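Long-range contact in type III effector Xcv3220-like C-terminal domain-containing protein (PDB 4FC9), which is a type III effector secreted into plant hosts, whose all-helical, bilobal C-terminal domain probably acts as an E3 ubiquitin ligase: residues V72-L85 with Y144-A158. Sequence-based numbering, arbitrary orientation.
Sequences VTTFGQVPALRDML and YHEGSPLDVATLAKA. With EDO (1,2-ethanediol), chain E.
Phe75 and Leu150 form the apolar centre where residues 72-85 and 144-158 of this all-helical, bilobal domain, each running from a loop into a helix, pack together. Leu81 CD1 sits over the centre of the Phe75 ring, 3.8 Å above its plane, and presses tightly on Leu150 CD2 at 3.5 Å. The other branch, Leu81 CD2, reaches Ala158 CB, while Leu150 CD1 meets Val72 CG1 and Val78 CG2. The Phe75 ring points edge-on at Thr154 OG1, 3.4 Å from CE1. That hydroxyl donates to Pro149 O and accepts from Asp151 N, while Asp151 and Thr154 make a capping box at the start of helix 152-171. Farther out, Leu85 CD2 lies against Tyr144 O, which also accepts a hydrogen bond from Arg89 NH1. The type I turn His145-Ser148 offers two carbonyls to the 3-10 segment: Phe75 N donates to Ser148 O at 2.9 Å, and Gly76 N to Glu146 O at 2.8 Å. At the polar edge, Arg82 extends with CG anti to the backbone N (chi1 -166°), then bends at chi3, and Glu146 CG lies over one guanidinium face, toward the rim. Arg82 NE helps hold that plane, donating to a lone pair of Gly76 O at 2.9 Å.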
loop_
_atom_site.group_PDB
_atom_site.type_symbol
_atom_site.label_atom_id
_atom_site.label_comp_id
_atom_site.label_asym_id
_atom_site.label_seq_id
_atom_site.Cartn_x
_atom_site.Cartn_y
_atom_site.Cartn_z
ATOM N N VAL A 72 14.967 -10.739 -14.814
ATOM C CA VAL A 72 13.987 -9.974 -14.053
ATOM C C VAL A 72 14.638 -8.805 -13.326
ATOM O O VAL A 72 15.274 -8.985 -12.286
ATOM C CB VAL A 72 13.261 -10.844 -13.023
ATOM C CG1 VAL A 72 12.188 -10.023 -12.317
ATOM C CG2 VAL A 72 12.653 -12.062 -13.691
ATOM N N THR A 73 14.477 -7.605 -13.875
ATOM C CA THR A 73 15.107 -6.426 -13.299
ATOM C C THR A 73 14.147 -5.244 -13.173
ATOM O O THR A 73 14.522 -4.204 -12.646
ATOM C CB THR A 73 16.328 -5.989 -14.126
ATOM O OG1 THR A 73 15.906 -5.567 -15.427
ATOM C CG2 THR A 73 17.326 -7.133 -14.260
ATOM N N THR A 74 12.916 -5.407 -13.656
ATOM C CA THR A 74 11.929 -4.331 -13.627
ATOM C C THR A 74 10.550 -4.799 -13.175
ATOM O O THR A 74 10.248 -5.993 -13.190
ATOM C CB THR A 74 11.750 -3.660 -15.010
ATOM O OG1 THR A 74 11.315 -4.635 -15.965
ATOM C CG2 THR A 74 13.048 -3.026 -15.486
ATOM N N PHE A 75 9.712 -3.837 -12.791
ATOM C CA PHE A 75 8.341 -4.116 -12.379
ATOM C C PHE A 75 7.551 -4.847 -13.455
ATOM O O PHE A 75 6.797 -5.769 -13.165
ATOM C CB PHE A 75 7.616 -2.814 -12.012
ATOM C CG PHE A 75 7.633 -2.504 -10.542
ATOM C CD1 PHE A 75 8.823 -2.525 -9.827
ATOM C CD2 PHE A 75 6.460 -2.184 -9.873
ATOM C CE1 PHE A 75 8.845 -2.245 -8.475
ATOM C CE2 PHE A 75 6.473 -1.896 -8.515
ATOM C CZ PHE A 75 7.671 -1.926 -7.816
ATOM N N GLY A 76 7.729 -4.427 -14.701
ATOM C CA GLY A 76 6.959 -4.974 -15.797
ATOM C C GLY A 76 7.229 -6.443 -16.039
ATOM O O GLY A 76 6.416 -7.135 -16.644
ATOM N N GLN A 77 8.383 -6.914 -15.573
ATOM C CA GLN A 77 8.791 -8.307 -15.757
ATOM C C GLN A 77 8.259 -9.213 -14.650
ATOM O O GLN A 77 8.437 -10.429 -14.693
ATOM C CB GLN A 77 10.314 -8.408 -15.850
ATOM C CG GLN A 77 10.879 -7.841 -17.141
ATOM C CD GLN A 77 12.379 -7.651 -17.084
ATOM O OE1 GLN A 77 12.909 -7.127 -16.108
ATOM N NE2 GLN A 77 13.070 -8.085 -18.127
ATOM N N VAL A 78 7.607 -8.611 -13.661
ATOM C CA VAL A 78 6.934 -9.370 -12.616
ATOM C C VAL A 78 5.426 -9.198 -12.786
ATOM O O VAL A 78 4.903 -8.098 -12.623
ATOM C CB VAL A 78 7.370 -8.910 -11.208
ATOM C CG1 VAL A 78 6.646 -9.700 -10.138
ATOM C CG2 VAL A 78 8.871 -9.055 -11.045
ATOM N N PRO A 79 4.727 -10.283 -13.145
ATOM C CA PRO A 79 3.286 -10.260 -13.419
ATOM C C PRO A 79 2.447 -9.599 -12.325
ATOM O O PRO A 79 1.600 -8.770 -12.646
ATOM C CB PRO A 79 2.942 -11.740 -13.533
ATOM C CG PRO A 79 4.179 -12.345 -14.076
ATOM C CD PRO A 79 5.313 -11.604 -13.429
ATOM N N ALA A 80 2.682 -9.956 -11.065
ATOM C CA ALA A 80 1.932 -9.380 -9.957
ATOM C C ALA A 80 2.095 -7.863 -9.892
ATOM O O ALA A 80 1.148 -7.142 -9.569
ATOM C CB ALA A 80 2.357 -10.018 -8.640
ATOM N N LEU A 81 3.297 -7.384 -10.206
ATOM C CA LEU A 81 3.591 -5.957 -10.129
ATOM C C LEU A 81 3.046 -5.225 -11.342
ATOM O O LEU A 81 2.609 -4.081 -11.239
ATOM C CB LEU A 81 5.089 -5.718 -10.010
ATOM C CG LEU A 81 5.765 -6.313 -8.780
ATOM C CD1 LEU A 81 7.241 -5.996 -8.816
ATOM C CD2 LEU A 81 5.121 -5.776 -7.507
ATOM N N ARG A 82 3.073 -5.882 -12.495
ATOM C CA ARG A 82 2.474 -5.302 -13.684
ATOM C C ARG A 82 0.977 -5.132 -13.439
ATOM O O ARG A 82 0.394 -4.121 -13.825
ATOM C CB ARG A 82 2.747 -6.153 -14.930
ATOM C CG ARG A 82 2.428 -5.427 -16.235
ATOM C CD ARG A 82 2.888 -6.189 -17.488
ATOM N NE ARG A 82 4.233 -5.813 -17.936
ATOM C CZ ARG A 82 4.504 -4.804 -18.763
ATOM N NH1 ARG A 82 3.526 -4.045 -19.241
ATOM N NH2 ARG A 82 5.757 -4.548 -19.113
ATOM N N ASP A 83 0.370 -6.114 -12.770
ATOM C CA ASP A 83 -1.057 -6.065 -12.434
ATOM C C ASP A 83 -1.386 -4.900 -11.513
ATOM O O ASP A 83 -2.311 -4.134 -11.771
ATOM C CB ASP A 83 -1.507 -7.357 -11.749
ATOM C CG ASP A 83 -1.535 -8.539 -12.687
ATOM O OD1 ASP A 83 -1.465 -8.337 -13.918
ATOM O OD2 ASP A 83 -1.638 -9.678 -12.188
HETATM N N MSE A 84 -0.636 -4.789 -10.425
HETATM C CA MSE A 84 -0.915 -3.774 -9.416
HETATM C C MSE A 84 -0.618 -2.377 -9.928
HETATM O O MSE A 84 -1.274 -1.423 -9.536
HETATM C CB MSE A 84 -0.139 -4.057 -8.134
HETATM C CG MSE A 84 -0.624 -5.299 -7.411
HETATM SE SE MSE A 84 -0.066 -5.326 -5.552
HETATM C CE MSE A 84 1.841 -5.336 -5.842
ATOM N N LEU A 85 0.364 -2.264 -10.812
ATOM C CA LEU A 85 0.630 -0.997 -11.483
ATOM C C LEU A 85 -0.627 -0.507 -12.191
ATOM O O LEU A 85 -1.015 0.648 -12.050
ATOM C CB LEU A 85 1.802 -1.128 -12.465
ATOM C CG LEU A 85 3.203 -0.958 -11.861
ATOM C CD1 LEU A 85 4.293 -1.366 -12.842
ATOM C CD2 LEU A 85 3.411 0.478 -11.389
ATOM N N TYR A 144 6.148 5.202 -10.030
ATOM C CA TYR A 144 6.361 3.790 -10.316
ATOM C C TYR A 144 5.704 3.384 -11.626
ATOM O O TYR A 144 4.538 3.692 -11.869
ATOM C CB TYR A 144 5.813 2.937 -9.174
ATOM C CG TYR A 144 6.257 3.408 -7.811
ATOM C CD1 TYR A 144 7.497 3.043 -7.297
ATOM C CD2 TYR A 144 5.441 4.225 -7.039
ATOM C CE1 TYR A 144 7.912 3.480 -6.050
ATOM C CE2 TYR A 144 5.846 4.668 -5.793
ATOM C CZ TYR A 144 7.082 4.291 -5.305
ATOM O OH TYR A 144 7.488 4.728 -4.065
ATOM N N HIS A 145 6.457 2.684 -12.465
ATOM C CA HIS A 145 5.963 2.238 -13.765
ATOM C C HIS A 145 6.614 0.909 -14.142
ATOM O O HIS A 145 7.412 0.367 -13.377
ATOM C CB HIS A 145 6.259 3.292 -14.829
ATOM C CG HIS A 145 7.682 3.746 -14.837
ATOM N ND1 HIS A 145 8.644 3.167 -15.633
ATOM C CD2 HIS A 145 8.314 4.709 -14.125
ATOM C CE1 HIS A 145 9.803 3.761 -15.425
ATOM N NE2 HIS A 145 9.631 4.700 -14.513
ATOM N N GLU A 146 6.282 0.394 -15.323
ATOM C CA GLU A 146 6.765 -0.916 -15.757
ATOM C C GLU A 146 8.292 -0.993 -15.854
ATOM O O GLU A 146 8.871 -2.066 -15.748
ATOM C CB GLU A 146 6.135 -1.301 -17.099
ATOM C CG GLU A 146 4.611 -1.395 -17.082
ATOM C CD GLU A 146 3.927 -0.041 -17.180
ATOM O OE1 GLU A 146 4.587 0.992 -16.949
ATOM O OE2 GLU A 146 2.721 -0.008 -17.492
ATOM N N GLY A 147 8.939 0.150 -16.048
ATOM C CA GLY A 147 10.385 0.196 -16.128
ATOM C C GLY A 147 11.073 0.438 -14.795
ATOM O O GLY A 147 12.296 0.575 -14.743
ATOM N N SER A 148 10.298 0.496 -13.715
ATOM C CA SER A 148 10.857 0.722 -12.383
ATOM C C SER A 148 11.756 -0.428 -11.950
ATOM O O SER A 148 11.431 -1.591 -12.177
ATOM C CB SER A 148 9.744 0.915 -11.346
ATOM O OG SER A 148 8.988 2.081 -11.615
ATOM N N PRO A 149 12.880 -0.104 -11.291
ATOM C CA PRO A 149 13.771 -1.142 -10.778
ATOM C C PRO A 149 13.119 -1.887 -9.630
ATOM O O PRO A 149 12.229 -1.357 -8.956
ATOM C CB PRO A 149 14.956 -0.339 -10.242
ATOM C CG PRO A 149 14.359 0.947 -9.828
ATOM C CD PRO A 149 13.313 1.240 -10.872
ATOM N N LEU A 150 13.563 -3.116 -9.422
ATOM C CA LEU A 150 13.188 -3.876 -8.250
ATOM C C LEU A 150 14.254 -3.627 -7.207
ATOM O O LEU A 150 15.352 -4.163 -7.297
ATOM C CB LEU A 150 13.117 -5.361 -8.590
ATOM C CG LEU A 150 12.075 -5.653 -9.666
ATOM C CD1 LEU A 150 12.284 -7.012 -10.283
ATOM C CD2 LEU A 150 10.702 -5.554 -9.061
ATOM N N ASP A 151 13.940 -2.775 -6.240
ATOM C CA ASP A 151 14.848 -2.521 -5.132
ATOM C C ASP A 151 14.059 -2.395 -3.839
ATOM O O ASP A 151 12.842 -2.574 -3.833
ATOM C CB ASP A 151 15.732 -1.288 -5.392
ATOM C CG ASP A 151 14.933 0.001 -5.558
ATOM O OD1 ASP A 151 14.001 0.252 -4.769
ATOM O OD2 ASP A 151 15.253 0.782 -6.481
ATOM N N VAL A 152 14.744 -2.074 -2.750
ATOM C CA VAL A 152 14.104 -2.063 -1.437
ATOM C C VAL A 152 12.930 -1.077 -1.346
ATOM O O VAL A 152 11.878 -1.414 -0.809
ATOM C CB VAL A 152 15.126 -1.842 -0.286
ATOM C CG1 VAL A 152 15.805 -0.488 -0.397
ATOM C CG2 VAL A 152 14.450 -2.001 1.070
ATOM N N ALA A 153 13.103 0.113 -1.913
ATOM C CA ALA A 153 12.087 1.162 -1.839
ATOM C C ALA A 153 10.897 0.880 -2.748
ATOM O O ALA A 153 9.749 1.070 -2.354
ATOM C CB ALA A 153 12.697 2.500 -2.187
ATOM N N THR A 154 11.167 0.437 -3.969
ATOM C CA THR A 154 10.089 0.179 -4.910
ATOM C C THR A 154 9.292 -1.041 -4.478
ATOM O O THR A 154 8.064 -1.040 -4.538
ATOM C CB THR A 154 10.593 0.029 -6.366
ATOM O OG1 THR A 154 11.389 -1.155 -6.494
ATOM C CG2 THR A 154 11.411 1.242 -6.783
ATOM N N LEU A 155 9.984 -2.075 -4.015
ATOM C CA LEU A 155 9.291 -3.265 -3.550
ATOM C C LEU A 155 8.548 -3.033 -2.234
ATOM O O LEU A 155 7.484 -3.605 -2.009
ATOM C CB LEU A 155 10.254 -4.439 -3.427
ATOM C CG LEU A 155 10.618 -5.055 -4.772
ATOM C CD1 LEU A 155 11.648 -6.138 -4.579
ATOM C CD2 LEU A 155 9.372 -5.610 -5.445
ATOM N N ALA A 156 9.104 -2.193 -1.368
ATOM C CA ALA A 156 8.414 -1.858 -0.133
ATOM C C ALA A 156 7.105 -1.147 -0.462
ATOM O O ALA A 156 6.086 -1.395 0.176
ATOM C CB ALA A 156 9.280 -0.996 0.759
ATOM N N LYS A 157 7.124 -0.280 -1.472
ATOM C CA LYS A 157 5.896 0.384 -1.886
ATOM C C LYS A 157 4.894 -0.619 -2.448
ATOM O O LYS A 157 3.694 -0.497 -2.219
ATOM C CB LYS A 157 6.161 1.510 -2.890
ATOM C CG LYS A 157 4.890 2.232 -3.347
ATOM C CD LYS A 157 4.171 2.941 -2.202
ATOM C CE LYS A 157 4.973 4.124 -1.700
ATOM N NZ LYS A 157 4.215 4.930 -0.704
ATOM N N ALA A 158 5.386 -1.617 -3.175
ATOM C CA ALA A 158 4.503 -2.633 -3.734
ATOM C C ALA A 158 3.827 -3.439 -2.634
ATOM O O ALA A 158 2.660 -3.802 -2.753
ATOM C CB ALA A 158 5.261 -3.544 -4.680
HETATM C C1 EDO E . 1.009 -9.289 -16.166
HETATM O O1 EDO E . -0.098 -10.015 -15.621
HETATM C C2 EDO E . 1.982 -10.263 -16.819
HETATM O O2 EDO E . 3.112 -9.540 -17.321
HETATM O O HOH W 1 15.980 -3.745 -10.633
#